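Local coordinates for protein inactive Zymogen C11 Protease (Parabacteroides distasonis, PDB 6MZO) that probably cleaves peptide bonds as a clostripain-like cysteine protease of family C11, captured here as the inactive zymogen, at residues L16-G21 against E91-I96; I40-L45 against Y195-G200; P61-L66 against E79-N84; C167-Y172 against L350-D355; L235-A240 against K295-K300. All blocks are in the same frame, centred on the assembly; numbering follows the deposited sequence.

Contact 1. Residues L16-G21 against E91-I96; sequences LIYFAG and ETLTQI
Tyr18 meets Leu93 face-on: the leucine CD1 stands over one ring face, 3.9 Å from the centroid of the Tyr18 ring and 18° off its normal, a CH-pi contact. With CG anti to the backbone N (chi1 -174°), the ring leaves strand 14-19 in the direction of helix 90-103. At the ring edge, Ile96 CG1 lies 4.0 Å from Tyr18 CE2, while Thr92 CG2 comes within 3.3 Å of Tyr18 OH. Leu16, two residues earlier, crosses Ile96 at about a right angle, with its CD2 3.9 Å from Ile96 CG2. Tyr53 stacks with Tyr18, and the phenol bonds to Ser87 O, as Thr92 OG1 does to Asn86 O. A leucine in place of Tyr18 would probably deprive Leu93 CD1 of the ring face it rests on and Ser87 O of its hydroxyl donor. No hydrogen bond links the segments; dispersion between buried apolar groups holds helix to sheet, and a tyrosine suits the place because its far end can still satisfy a backbone carbonyl.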
# COMPACT_ATOMS: atom_id res chain seq x y z
N LEU A 16 -11.34 -5.73 -7.72
CA LEU A 16 -11.83 -4.36 -7.71
C LEU A 16 -10.61 -3.43 -7.64
O LEU A 16 -9.76 -3.61 -6.77
CB LEU A 16 -12.75 -4.10 -6.48
CG LEU A 16 -13.01 -2.59 -6.25
CD1 LEU A 16 -13.87 -2.07 -7.42
CD2 LEU A 16 -13.74 -2.49 -4.88
N ILE A 17 -10.56 -2.53 -8.63
CA ILE A 17 -9.55 -1.43 -8.58
C ILE A 17 -10.34 -0.16 -8.27
O ILE A 17 -11.21 0.27 -9.05
CB ILE A 17 -8.77 -1.35 -9.91
CG1 ILE A 17 -8.17 -2.70 -10.32
CG2 ILE A 17 -7.73 -0.15 -9.76
CD1 ILE A 17 -7.21 -2.60 -11.59
N TYR A 18 -10.00 0.45 -7.12
CA TYR A 18 -10.76 1.56 -6.57
C TYR A 18 -9.90 2.81 -6.57
O TYR A 18 -8.85 2.83 -5.88
CB TYR A 18 -11.18 1.21 -5.14
CG TYR A 18 -12.09 2.17 -4.45
CD1 TYR A 18 -11.58 3.30 -3.84
CD2 TYR A 18 -13.44 1.92 -4.37
CE1 TYR A 18 -12.42 4.23 -3.16
CE2 TYR A 18 -14.29 2.78 -3.72
CZ TYR A 18 -13.77 3.96 -3.11
OH TYR A 18 -14.63 4.81 -2.43
N PHE A 19 -10.28 3.77 -7.42
CA PHE A 19 -9.53 5.02 -7.52
C PHE A 19 -10.18 6.08 -6.68
O PHE A 19 -11.23 6.62 -7.07
CB PHE A 19 -9.45 5.48 -8.99
CG PHE A 19 -8.61 4.62 -9.88
CD1 PHE A 19 -7.27 4.88 -10.00
CD2 PHE A 19 -9.15 3.54 -10.64
CE1 PHE A 19 -6.48 4.11 -10.80
CE2 PHE A 19 -8.37 2.77 -11.46
CZ PHE A 19 -6.99 3.03 -11.55
N ALA A 20 -9.54 6.43 -5.58
CA ALA A 20 -10.04 7.54 -4.80
C ALA A 20 -9.37 8.75 -5.46
O ALA A 20 -8.22 9.03 -5.19
CB ALA A 20 -9.65 7.39 -3.36
N GLY A 21 -10.07 9.37 -6.39
CA GLY A 21 -9.56 10.49 -7.14
C GLY A 21 -10.23 11.76 -6.65
O GLY A 21 -10.24 12.01 -5.44
N GLU A 91 -16.89 3.92 4.28
CA GLU A 91 -18.25 3.40 4.09
C GLU A 91 -18.55 3.21 2.61
O GLU A 91 -19.18 2.23 2.20
CB GLU A 91 -19.30 4.32 4.73
CG GLU A 91 -19.35 4.19 6.22
CD GLU A 91 -20.43 5.07 6.81
OE1 GLU A 91 -21.54 5.13 6.23
OE2 GLU A 91 -20.14 5.73 7.83
N THR A 92 -18.05 4.13 1.79
CA THR A 92 -18.25 4.04 0.35
C THR A 92 -17.47 2.86 -0.19
O THR A 92 -17.98 2.08 -0.98
CB THR A 92 -17.82 5.34 -0.36
OG1 THR A 92 -18.65 6.42 0.08
CG2 THR A 92 -17.86 5.15 -1.89
N LEU A 93 -16.22 2.74 0.26
CA LEU A 93 -15.42 1.61 -0.17
C LEU A 93 -16.10 0.29 0.14
O LEU A 93 -16.19 -0.55 -0.74
CB LEU A 93 -14.02 1.72 0.47
CG LEU A 93 -13.10 0.52 0.30
CD1 LEU A 93 -12.83 0.16 -1.18
CD2 LEU A 93 -11.76 0.83 0.99
N THR A 94 -16.64 0.11 1.34
CA THR A 94 -17.20 -1.23 1.62
C THR A 94 -18.57 -1.40 0.94
O THR A 94 -18.95 -2.51 0.60
CB THR A 94 -17.30 -1.51 3.11
OG1 THR A 94 -18.21 -0.60 3.74
CG2 THR A 94 -15.88 -1.38 3.76
N GLN A 95 -19.25 -0.30 0.68
CA GLN A 95 -20.49 -0.33 -0.14
C GLN A 95 -20.19 -0.90 -1.54
O GLN A 95 -20.91 -1.79 -2.04
CB GLN A 95 -21.08 1.06 -0.28
CG GLN A 95 -22.28 1.06 -1.22
CD GLN A 95 -22.83 2.45 -1.46
OE1 GLN A 95 -22.62 3.35 -0.64
NE2 GLN A 95 -23.52 2.63 -2.59
N ILE A 96 -19.11 -0.42 -2.16
CA ILE A 96 -18.70 -0.84 -3.48
C ILE A 96 -18.20 -2.28 -3.45
O ILE A 96 -18.54 -3.08 -4.32
CB ILE A 96 -17.59 0.08 -4.04
CG1 ILE A 96 -18.11 1.54 -4.19
CG2 ILE A 96 -17.07 -0.47 -5.37
CD1 ILE A 96 -19.39 1.72 -5.10

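Contact 2. Residues I40-L45 against Y195-G200; sequences IERDGL and YQTIMG
Asp43 keeps CG beside its backbone N and anti to its carbonyl carbon (chi1 -71°), which carries the carboxylate across to Gly200, whereas Arg42 leaves with CG anti to its N and then bends at chi3 (81°), folding its guanidinium over Gln196 O and Thr197 CA, both on one face. The carboxylate is the hub. Its OD2 accepts from Gly200 N at 2.8 Å (151° at the hydrogen) through the anti lone pair, and OD1 takes Arg42 NE at 2.7 Å in a salt bridge that holds the two side chains together. Water 2 donates to Asp43 OD2 and to Thr197 O, both 2.7 Å away; water 1, 2.8 Å from the same OD2, accepts from Met199 N. Glycine suits position 200 because a CB there would run into Asp43 OD2. On the buried side, Met199 curls so that its CG lies 3.8 Å from Ile40 N, while its CE faces Ile40 CG1; both residues also rest on Leu50. Gly44, with positive phi, ends helix 26-43. That helix and the weakly bonded start of helix 195-203 pack on the same face of the central sheet in an alpha/beta/alpha sandwich, consistent with the caspase-like fold of clan CD peptidases.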
# COMPACT_ATOMS: atom_id res chain seq x y z
N ILE A 40 -5.23 -5.64 -19.98
CA ILE A 40 -6.19 -6.72 -20.26
C ILE A 40 -6.07 -7.21 -21.66
O ILE A 40 -6.21 -8.44 -21.90
CB ILE A 40 -7.66 -6.21 -20.03
CG1 ILE A 40 -7.80 -5.77 -18.56
CG2 ILE A 40 -8.69 -7.26 -20.48
CD1 ILE A 40 -9.11 -4.83 -18.48
N GLU A 41 -5.91 -6.30 -22.63
CA GLU A 41 -5.85 -6.76 -24.00
C GLU A 41 -4.59 -7.62 -24.25
O GLU A 41 -4.59 -8.49 -25.14
CB GLU A 41 -5.87 -5.59 -25.00
CG GLU A 41 -7.13 -4.74 -24.97
CD GLU A 41 -7.03 -3.54 -25.92
OE1 GLU A 41 -7.08 -2.37 -25.44
OE2 GLU A 41 -6.86 -3.80 -27.12
N ARG A 42 -3.51 -7.33 -23.51
CA ARG A 42 -2.25 -8.06 -23.66
C ARG A 42 -2.31 -9.42 -23.01
O ARG A 42 -1.78 -10.36 -23.59
CB ARG A 42 -1.08 -7.28 -23.00
CG ARG A 42 0.25 -7.93 -23.36
CD ARG A 42 1.34 -7.30 -22.49
NE ARG A 42 1.31 -7.94 -21.17
CZ ARG A 42 2.34 -8.00 -20.31
NH1 ARG A 42 3.56 -7.49 -20.63
NH2 ARG A 42 2.16 -8.61 -19.15
N ASP A 43 -3.05 -9.56 -21.90
CA ASP A 43 -2.90 -10.79 -21.09
C ASP A 43 -4.14 -11.68 -21.05
O ASP A 43 -4.04 -12.90 -20.83
CB ASP A 43 -2.62 -10.44 -19.66
CG ASP A 43 -1.20 -9.86 -19.43
OD1 ASP A 43 -0.38 -9.87 -20.38
OD2 ASP A 43 -1.00 -9.42 -18.31
N GLY A 44 -5.28 -11.03 -21.22
CA GLY A 44 -6.53 -11.75 -20.84
C GLY A 44 -6.66 -11.91 -19.34
O GLY A 44 -5.79 -11.49 -18.56
N LEU A 45 -7.79 -12.43 -18.90
CA LEU A 45 -8.07 -12.38 -17.50
C LEU A 45 -8.30 -13.73 -16.85
O LEU A 45 -8.80 -13.77 -15.71
CB LEU A 45 -9.34 -11.54 -17.23
CG LEU A 45 -9.16 -10.06 -17.63
CD1 LEU A 45 -10.52 -9.34 -17.35
CD2 LEU A 45 -7.98 -9.47 -16.87
N TYR A 195 0.15 -1.02 -14.69
CA TYR A 195 -1.00 -1.91 -14.88
C TYR A 195 -0.88 -2.58 -16.21
O TYR A 195 -1.39 -3.71 -16.39
CB TYR A 195 -2.36 -1.12 -14.79
CG TYR A 195 -2.55 -0.65 -13.35
CD1 TYR A 195 -2.92 -1.58 -12.38
CD2 TYR A 195 -2.22 0.63 -12.96
CE1 TYR A 195 -3.04 -1.20 -11.02
CE2 TYR A 195 -2.33 1.03 -11.60
CZ TYR A 195 -2.72 0.08 -10.65
OH TYR A 195 -2.78 0.44 -9.35
N GLN A 196 -0.20 -1.95 -17.18
CA GLN A 196 -0.20 -2.59 -18.51
C GLN A 196 0.61 -3.90 -18.56
O GLN A 196 0.49 -4.63 -19.59
CB GLN A 196 0.36 -1.58 -19.54
CG GLN A 196 1.88 -1.32 -19.40
CD GLN A 196 2.30 -0.40 -18.26
OE1 GLN A 196 1.51 0.18 -17.50
NE2 GLN A 196 3.64 -0.22 -18.16
N THR A 197 1.30 -4.25 -17.48
CA THR A 197 2.07 -5.49 -17.49
C THR A 197 1.63 -6.44 -16.38
O THR A 197 2.13 -7.58 -16.35
CB THR A 197 3.61 -5.28 -17.32
OG1 THR A 197 3.93 -4.63 -16.08
CG2 THR A 197 4.19 -4.49 -18.47
N ILE A 198 0.79 -6.02 -15.44
CA ILE A 198 0.48 -6.91 -14.28
C ILE A 198 -0.94 -7.52 -14.28
O ILE A 198 -1.34 -8.19 -13.30
CB ILE A 198 0.62 -6.21 -12.93
CG1 ILE A 198 -0.20 -4.92 -12.90
CG2 ILE A 198 2.17 -5.82 -12.78
CD1 ILE A 198 -0.37 -4.35 -11.39
N MET A 199 -1.73 -7.17 -15.31
CA MET A 199 -3.15 -7.59 -15.20
C MET A 199 -3.27 -9.12 -15.16
O MET A 199 -4.00 -9.67 -14.25
CB MET A 199 -4.00 -7.03 -16.37
CG MET A 199 -4.02 -5.46 -16.40
SD MET A 199 -4.48 -4.70 -14.85
CE MET A 199 -6.12 -5.49 -14.59
N GLY A 200 -2.66 -9.83 -16.09
CA GLY A 200 -2.72 -11.30 -16.00
C GLY A 200 -2.22 -11.86 -14.65
O GLY A 200 -2.81 -12.86 -14.13
O HOH W 1 -1.03 -6.62 -18.06
O HOH W 2 0.63 -9.85 -16.16

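Contact 3. Residues P61-L66 against E79-N84; sequences PQLFQL and ETYASN
Tyr81 turns the edge of its ring to the neighbouring strand, with Pro61 O, Gln62 CA and Leu63 CB all near the ring plane; Leu63 CB is 4.0 Å from Tyr81 CE2. One face carries Glu79 CG, 3.7 Å above the ring plane. The side chains of Tyr81 and Leu63 lie side by side, pointing the same way, toward helix 90-103, where Ile96 and Lys99 touch the tyrosine. This is the open end of a beta hairpin, strands 62-69 and 72-80, at the margin of the mixed central sheet. Leu63 and Glu79 form an antiparallel hydrogen-bonded pair: Leu63 N to Glu79 O is 2.9 Å, Glu79 N to Leu63 O 3.1 Å, both in the carbonyl plane. Gln62 and Thr80 form the non-hydrogen-bonded pair, their polar side chains side by side on the other face of the sheet. Beyond them, Tyr81 N reaches Pro61 O at 2.8 Å in a nearly straight bond (173°), tilted 22° from the carbonyl plane. Having no N-H, Pro61 cannot return it, and its CD instead lies 3.9 Å from Tyr81 O.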
# COMPACT_ATOMS: atom_id res chain seq x y z
N PRO A 61 -19.15 9.65 -9.74
CA PRO A 61 -18.54 8.36 -9.35
C PRO A 61 -19.26 7.21 -10.04
O PRO A 61 -20.51 7.23 -10.16
CB PRO A 61 -18.76 8.29 -7.84
CG PRO A 61 -19.04 9.75 -7.41
CD PRO A 61 -19.78 10.33 -8.58
N GLN A 62 -18.50 6.21 -10.45
CA GLN A 62 -19.11 5.12 -11.20
C GLN A 62 -18.37 3.82 -10.98
O GLN A 62 -17.14 3.84 -10.78
CB GLN A 62 -19.15 5.46 -12.67
CG GLN A 62 -17.92 6.01 -13.25
CD GLN A 62 -18.06 6.22 -14.76
OE1 GLN A 62 -19.16 6.39 -15.27
NE2 GLN A 62 -16.94 6.16 -15.47
N LEU A 63 -19.14 2.73 -11.01
CA LEU A 63 -18.60 1.37 -10.93
C LEU A 63 -18.80 0.74 -12.30
O LEU A 63 -19.94 0.75 -12.81
CB LEU A 63 -19.33 0.59 -9.82
CG LEU A 63 -18.98 -0.88 -9.64
CD1 LEU A 63 -17.54 -1.00 -9.17
CD2 LEU A 63 -19.95 -1.48 -8.62
N PHE A 64 -17.73 0.21 -12.91
CA PHE A 64 -17.91 -0.37 -14.25
C PHE A 64 -17.02 -1.59 -14.37
O PHE A 64 -16.01 -1.73 -13.70
CB PHE A 64 -17.60 0.64 -15.38
CG PHE A 64 -16.22 1.36 -15.27
CD1 PHE A 64 -16.12 2.52 -14.52
CD2 PHE A 64 -15.12 0.87 -15.97
CE1 PHE A 64 -14.89 3.23 -14.43
CE2 PHE A 64 -13.87 1.54 -15.90
CZ PHE A 64 -13.77 2.73 -15.14
N GLN A 65 -17.42 -2.48 -15.25
CA GLN A 65 -16.66 -3.67 -15.57
C GLN A 65 -15.86 -3.40 -16.85
O GLN A 65 -16.31 -2.67 -17.79
CB GLN A 65 -17.65 -4.85 -15.73
CG GLN A 65 -16.87 -6.12 -16.19
CD GLN A 65 -17.79 -7.35 -16.30
OE1 GLN A 65 -19.05 -7.24 -16.47
NE2 GLN A 65 -17.18 -8.53 -16.22
N LEU A 66 -14.67 -3.97 -16.92
CA LEU A 66 -13.92 -3.97 -18.16
C LEU A 66 -13.79 -5.40 -18.55
O LEU A 66 -13.33 -6.21 -17.73
CB LEU A 66 -12.53 -3.41 -18.01
CG LEU A 66 -12.50 -1.92 -17.73
CD1 LEU A 66 -11.03 -1.44 -17.51
CD2 LEU A 66 -13.16 -1.10 -18.89
N GLU A 79 -23.01 1.12 -12.42
CA GLU A 79 -23.79 2.06 -11.64
C GLU A 79 -23.14 3.41 -11.66
O GLU A 79 -21.90 3.51 -11.60
CB GLU A 79 -23.99 1.56 -10.23
CG GLU A 79 -24.90 2.48 -9.42
CD GLU A 79 -25.51 1.79 -8.23
OE1 GLU A 79 -24.93 0.78 -7.77
OE2 GLU A 79 -26.57 2.25 -7.76
N THR A 80 -23.95 4.45 -11.74
CA THR A 80 -23.42 5.80 -11.68
C THR A 80 -24.02 6.40 -10.41
O THR A 80 -25.24 6.43 -10.28
CB THR A 80 -23.78 6.60 -12.92
OG1 THR A 80 -23.12 6.05 -14.06
CG2 THR A 80 -23.38 8.07 -12.80
N TYR A 81 -23.18 6.83 -9.47
CA TYR A 81 -23.66 7.19 -8.14
C TYR A 81 -23.97 8.68 -8.06
O TYR A 81 -23.59 9.42 -8.95
CB TYR A 81 -22.62 6.78 -7.10
CG TYR A 81 -22.49 5.28 -7.02
CD1 TYR A 81 -23.35 4.55 -6.21
CD2 TYR A 81 -21.49 4.61 -7.72
CE1 TYR A 81 -23.24 3.18 -6.13
CE2 TYR A 81 -21.35 3.28 -7.63
CZ TYR A 81 -22.26 2.55 -6.84
OH TYR A 81 -22.17 1.17 -6.71
N ALA A 82 -24.71 9.11 -7.02
CA ALA A 82 -24.98 10.53 -6.85
C ALA A 82 -23.66 11.23 -6.52
O ALA A 82 -22.72 10.59 -6.03
CB ALA A 82 -26.02 10.78 -5.77
N SER A 83 -23.55 12.53 -6.79
CA SER A 83 -22.23 13.14 -6.64
C SER A 83 -21.93 13.46 -5.17
O SER A 83 -20.80 13.81 -4.83
CB SER A 83 -22.09 14.40 -7.50
OG SER A 83 -20.83 15.01 -7.26
N ASN A 84 -22.92 13.31 -4.29
CA ASN A 84 -22.64 13.44 -2.85
C ASN A 84 -22.03 12.18 -2.24
O ASN A 84 -21.81 12.12 -1.03
CB ASN A 84 -23.89 13.81 -2.06
CG ASN A 84 -24.93 12.73 -2.11
OD1 ASN A 84 -24.86 11.83 -2.94
ND2 ASN A 84 -25.97 12.85 -1.28

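Contact 4. Residues C167-Y172 against L350-D355; sequences CAEVAY and LEWYKD
Tyr172 OH donates to the anti lone pair of Asp355 OD2 at 2.6 Å, and this oxygen lies in plane at the edge of the phenol while the carboxylate stands almost upright to the ring (86°). Sent toward helix 168-173 by a CG anti to its backbone N (chi1 176°), Trp352 presents its edge to the face of Tyr172 in a T-shaped stack, with its six-membered ring centroid 5.5 Å from that of Tyr172. One face of the indole is covered by Ala168, whose CB sits 3.9 Å from the centroid of the Trp352 six-membered ring; a methyl is small enough to let the large ring come flat against the helix. Glu169 CG, 4.0 Å from Trp352 CD1, adds apolar contact, while its carboxylate turns to Tyr347 OH and Tyr334 N. Water 3 joins the backbones, donating to Glu169 O (3.0 Å) and accepting from Trp352 N (2.9 Å). Farther out, Arg175 pairs with Glu351 and makes a cation-pi contact with Tyr172. Cys167 SG caps helix 168-173 by accepting from Val170 N. The whole is a near-perpendicular helix crossing (95°), the C-terminal helix of this clostripain-family chain, 351-357, lying across helix 168-173.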
# COMPACT_ATOMS: atom_id res chain seq x y z
N CYS A 167 4.88 -0.57 5.37
CA CYS A 167 5.49 -0.36 6.67
C CYS A 167 4.91 -1.37 7.61
O CYS A 167 3.88 -1.96 7.32
CB CYS A 167 5.22 1.02 7.21
SG CYS A 167 3.42 1.37 7.39
N ALA A 168 5.61 -1.63 8.68
CA ALA A 168 5.18 -2.66 9.60
C ALA A 168 3.80 -2.39 10.07
O ALA A 168 2.99 -3.32 10.27
CB ALA A 168 6.11 -2.78 10.77
N GLU A 169 3.53 -1.12 10.37
CA GLU A 169 2.27 -0.79 10.98
C GLU A 169 1.07 -1.14 10.10
O GLU A 169 0.03 -1.62 10.62
CB GLU A 169 2.20 0.69 11.31
CG GLU A 169 3.25 1.21 12.34
CD GLU A 169 4.60 1.60 11.68
OE1 GLU A 169 4.86 1.25 10.53
OE2 GLU A 169 5.36 2.25 12.40
N VAL A 170 1.21 -0.85 8.83
CA VAL A 170 0.16 -1.22 7.85
C VAL A 170 0.11 -2.71 7.60
O VAL A 170 -0.99 -3.36 7.55
CB VAL A 170 0.38 -0.43 6.49
CG1 VAL A 170 -0.45 -1.05 5.33
CG2 VAL A 170 0.14 1.05 6.72
N ALA A 171 1.28 -3.32 7.36
CA ALA A 171 1.22 -4.77 7.10
C ALA A 171 0.57 -5.49 8.33
O ALA A 171 -0.21 -6.50 8.18
CB ALA A 171 2.63 -5.31 6.86
N TYR A 172 0.85 -4.98 9.53
CA TYR A 172 0.29 -5.63 10.70
C TYR A 172 -1.22 -5.38 10.78
O TYR A 172 -2.03 -6.32 11.06
CB TYR A 172 0.96 -5.10 11.98
CG TYR A 172 0.60 -5.85 13.22
CD1 TYR A 172 1.04 -7.16 13.40
CD2 TYR A 172 -0.06 -5.23 14.27
CE1 TYR A 172 0.77 -7.83 14.61
CE2 TYR A 172 -0.38 -5.92 15.51
CZ TYR A 172 0.10 -7.22 15.63
OH TYR A 172 -0.19 -7.83 16.79
N LEU A 350 -2.32 3.05 17.26
CA LEU A 350 -2.16 1.96 16.25
C LEU A 350 -2.01 0.57 16.88
O LEU A 350 -1.37 0.40 17.92
CB LEU A 350 -0.93 2.22 15.39
CG LEU A 350 -1.08 3.43 14.49
CD1 LEU A 350 0.21 3.59 13.74
CD2 LEU A 350 -2.22 3.22 13.54
N GLU A 351 -2.57 -0.45 16.23
CA GLU A 351 -2.45 -1.79 16.73
C GLU A 351 -1.00 -2.25 16.90
O GLU A 351 -0.67 -2.93 17.90
CB GLU A 351 -3.17 -2.75 15.77
CG GLU A 351 -3.35 -4.14 16.30
CD GLU A 351 -4.13 -5.04 15.31
OE1 GLU A 351 -4.50 -4.54 14.23
OE2 GLU A 351 -4.43 -6.21 15.66
N TRP A 352 -0.15 -1.92 15.94
CA TRP A 352 1.28 -2.25 16.06
C TRP A 352 1.88 -1.69 17.37
O TRP A 352 2.56 -2.39 18.10
CB TRP A 352 2.06 -1.73 14.83
CG TRP A 352 3.55 -1.96 14.94
CD1 TRP A 352 4.46 -1.05 15.39
CD2 TRP A 352 4.27 -3.14 14.57
NE1 TRP A 352 5.76 -1.62 15.34
CE2 TRP A 352 5.66 -2.89 14.82
CE3 TRP A 352 3.89 -4.38 14.07
CZ2 TRP A 352 6.65 -3.86 14.60
CZ3 TRP A 352 4.87 -5.34 13.80
CH2 TRP A 352 6.23 -5.08 14.10
N TYR A 353 1.66 -0.43 17.67
CA TYR A 353 2.16 0.12 18.92
C TYR A 353 1.66 -0.63 20.16
O TYR A 353 2.43 -0.94 21.07
CB TYR A 353 1.77 1.59 19.03
CG TYR A 353 2.24 2.19 20.34
CD1 TYR A 353 3.57 2.61 20.49
CD2 TYR A 353 1.41 2.25 21.42
CE1 TYR A 353 4.01 3.13 21.70
CE2 TYR A 353 1.85 2.79 22.66
CZ TYR A 353 3.16 3.21 22.76
OH TYR A 353 3.56 3.74 24.00
N LYS A 354 0.35 -0.88 20.23
CA LYS A 354 -0.21 -1.56 21.36
C LYS A 354 0.38 -2.95 21.57
O LYS A 354 0.68 -3.35 22.71
CB LYS A 354 -1.73 -1.65 21.19
CG LYS A 354 -2.39 -0.27 21.13
CD LYS A 354 -3.91 -0.42 20.88
CE LYS A 354 -4.60 0.93 20.64
NZ LYS A 354 -6.04 0.66 20.24
N ASP A 355 0.58 -3.67 20.47
CA ASP A 355 1.04 -5.06 20.58
C ASP A 355 2.56 -5.21 20.67
O ASP A 355 3.05 -6.22 21.21
CB ASP A 355 0.50 -5.90 19.43
CG ASP A 355 -1.01 -6.03 19.47
OD1 ASP A 355 -1.61 -5.64 20.49
OD2 ASP A 355 -1.58 -6.51 18.50
O HOH W 3 -0.94 -0.93 13.34

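Contact 5. Residues L235-A240 against K295-K300; sequences LDELAA and KRSMEK
Leu238 and Ser297 mark the close side of an antiparallel helix pair, 235-246 against 288-301, whose short segments run 162° apart with axes 9.1 Å from each other. Serine is suitably small here: its CB lies 3.8 Å from Leu238 CD1, and the two CA atoms, Leu238 and Ser297, are only 5.3 Å apart. Met298 starts away from the other helix, but its flexible chain bends at chi2 (-71°) and brings SD to 3.9 Å from Leu238 CD1, closing the buried side with sulfur and methyl. Ser297 OG has its main partner in Thr241, on the next turn of the facing helix, and lies 3.1 Å from Glu237 OE2 as well. The other flank is more open to solvent and is made by charge instead of shape. There the extended Glu237 is crossed at about a right angle by Lys300, an exposed residue, in a salt bridge. Were Glu237 cut back to an alanine, the Lys300 ammonium would probably lose this mate and its chain swing more freely into solvent. As it stands, the lysine bends at chi3 (77°) and sets NZ 2.7 Å from Glu237 OE1, on the syn lone pair, and 3.3 Å from Glu237 OE2.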
# COMPACT_ATOMS: atom_id res chain seq x y z
N LEU A 235 3.10 -12.07 9.98
CA LEU A 235 3.18 -10.79 10.74
C LEU A 235 3.02 -10.96 12.23
O LEU A 235 3.63 -10.17 13.00
CB LEU A 235 2.17 -9.81 10.15
CG LEU A 235 2.77 -8.81 9.20
CD1 LEU A 235 3.65 -7.76 10.05
CD2 LEU A 235 3.64 -9.39 8.15
N ASP A 236 2.25 -11.95 12.68
CA ASP A 236 2.22 -12.12 14.14
C ASP A 236 3.59 -12.45 14.72
O ASP A 236 4.00 -11.87 15.77
CB ASP A 236 1.22 -13.22 14.52
CG ASP A 236 -0.21 -12.79 14.36
OD1 ASP A 236 -0.55 -11.67 14.71
OD2 ASP A 236 -1.03 -13.61 13.87
N GLU A 237 4.34 -13.29 14.01
CA GLU A 237 5.65 -13.64 14.50
C GLU A 237 6.56 -12.41 14.45
O GLU A 237 7.35 -12.17 15.37
CB GLU A 237 6.24 -14.77 13.66
CG GLU A 237 7.65 -15.12 14.13
CD GLU A 237 8.33 -16.12 13.24
OE1 GLU A 237 7.65 -17.07 12.78
OE2 GLU A 237 9.54 -15.94 12.99
N LEU A 238 6.43 -11.60 13.40
CA LEU A 238 7.32 -10.43 13.28
C LEU A 238 7.03 -9.50 14.48
O LEU A 238 7.95 -8.93 15.10
CB LEU A 238 7.11 -9.73 11.91
CG LEU A 238 7.97 -8.47 11.68
CD1 LEU A 238 9.46 -8.78 11.78
CD2 LEU A 238 7.61 -7.99 10.32
N ALA A 239 5.76 -9.38 14.86
CA ALA A 239 5.43 -8.45 15.93
C ALA A 239 5.98 -9.01 17.21
O ALA A 239 6.52 -8.28 18.00
CB ALA A 239 3.94 -8.24 16.03
N ALA A 240 5.87 -10.33 17.38
CA ALA A 240 6.34 -10.92 18.63
C ALA A 240 7.84 -10.72 18.78
O ALA A 240 8.36 -10.43 19.89
CB ALA A 240 5.98 -12.36 18.68
N LYS A 295 15.97 -10.28 12.01
CA LYS A 295 16.32 -10.60 10.60
C LYS A 295 15.70 -11.88 10.08
O LYS A 295 15.21 -11.91 8.93
CB LYS A 295 17.85 -10.62 10.43
CG LYS A 295 18.39 -9.17 10.46
CD LYS A 295 19.88 -9.11 10.07
CE LYS A 295 20.78 -9.42 11.24
NZ LYS A 295 22.23 -9.29 10.84
N ARG A 296 15.64 -12.90 10.93
CA ARG A 296 14.98 -14.15 10.50
C ARG A 296 13.47 -13.98 10.28
O ARG A 296 12.92 -14.55 9.33
CB ARG A 296 15.24 -15.24 11.52
CG ARG A 296 16.67 -15.74 11.47
CD ARG A 296 16.83 -16.98 12.31
NE ARG A 296 17.99 -17.75 11.84
CZ ARG A 296 18.85 -18.40 12.62
NH1 ARG A 296 18.71 -18.41 13.94
NH2 ARG A 296 19.87 -19.05 12.06
N SER A 297 12.84 -13.17 11.15
CA SER A 297 11.40 -12.96 11.01
C SER A 297 11.10 -12.15 9.77
O SER A 297 10.13 -12.45 9.05
CB SER A 297 10.81 -12.29 12.25
OG SER A 297 10.88 -13.22 13.35
N MET A 298 11.94 -11.14 9.50
CA MET A 298 11.81 -10.31 8.31
C MET A 298 11.99 -11.17 7.07
O MET A 298 11.28 -10.97 6.07
CB MET A 298 12.85 -9.19 8.27
CG MET A 298 12.56 -8.01 9.27
SD MET A 298 11.12 -7.05 8.68
CE MET A 298 12.01 -6.02 7.45
N GLU A 299 12.95 -12.11 7.07
CA GLU A 299 13.13 -12.98 5.90
C GLU A 299 11.84 -13.74 5.58
O GLU A 299 11.56 -14.03 4.40
CB GLU A 299 14.24 -14.01 6.14
CG GLU A 299 15.62 -13.40 6.16
CD GLU A 299 16.71 -14.41 6.57
OE1 GLU A 299 16.57 -15.60 6.21
OE2 GLU A 299 17.69 -14.02 7.25
N LYS A 300 11.07 -14.09 6.62
CA LYS A 300 9.83 -14.83 6.37
C LYS A 300 8.67 -13.90 5.93
O LYS A 300 7.85 -14.33 5.06
CB LYS A 300 9.38 -15.61 7.61
CG LYS A 300 10.24 -16.81 7.91
CD LYS A 300 10.13 -17.21 9.36
CE LYS A 300 8.86 -17.95 9.69
NZ LYS A 300 8.98 -18.58 11.05

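How the contacts relate
The contacts fall into two groups. Contacts 1 and 3, with centres about 10 Å apart, share one layer: Ile96 CD1 touches Tyr81 OH at 3.3 Å, and Leu63 CD1 meets Ile96 CG2 at 3.9 Å. Contact 2 lies on the opposite face of the sheet and joins the hairpin of contact 3 through Ile40 CD1 and Leu66 CB, 3.7 Å apart. Contacts 4 and 5, their centres about 13 Å apart, form the second group, in which Ala239 CB of contact 5 fills the angle between Tyr172 and Trp352, 3.5 Å from Tyr172 CE1. Contacts 3 and 5 are farthest apart, about 41 Å between centres, on opposite sides of the chain's centre.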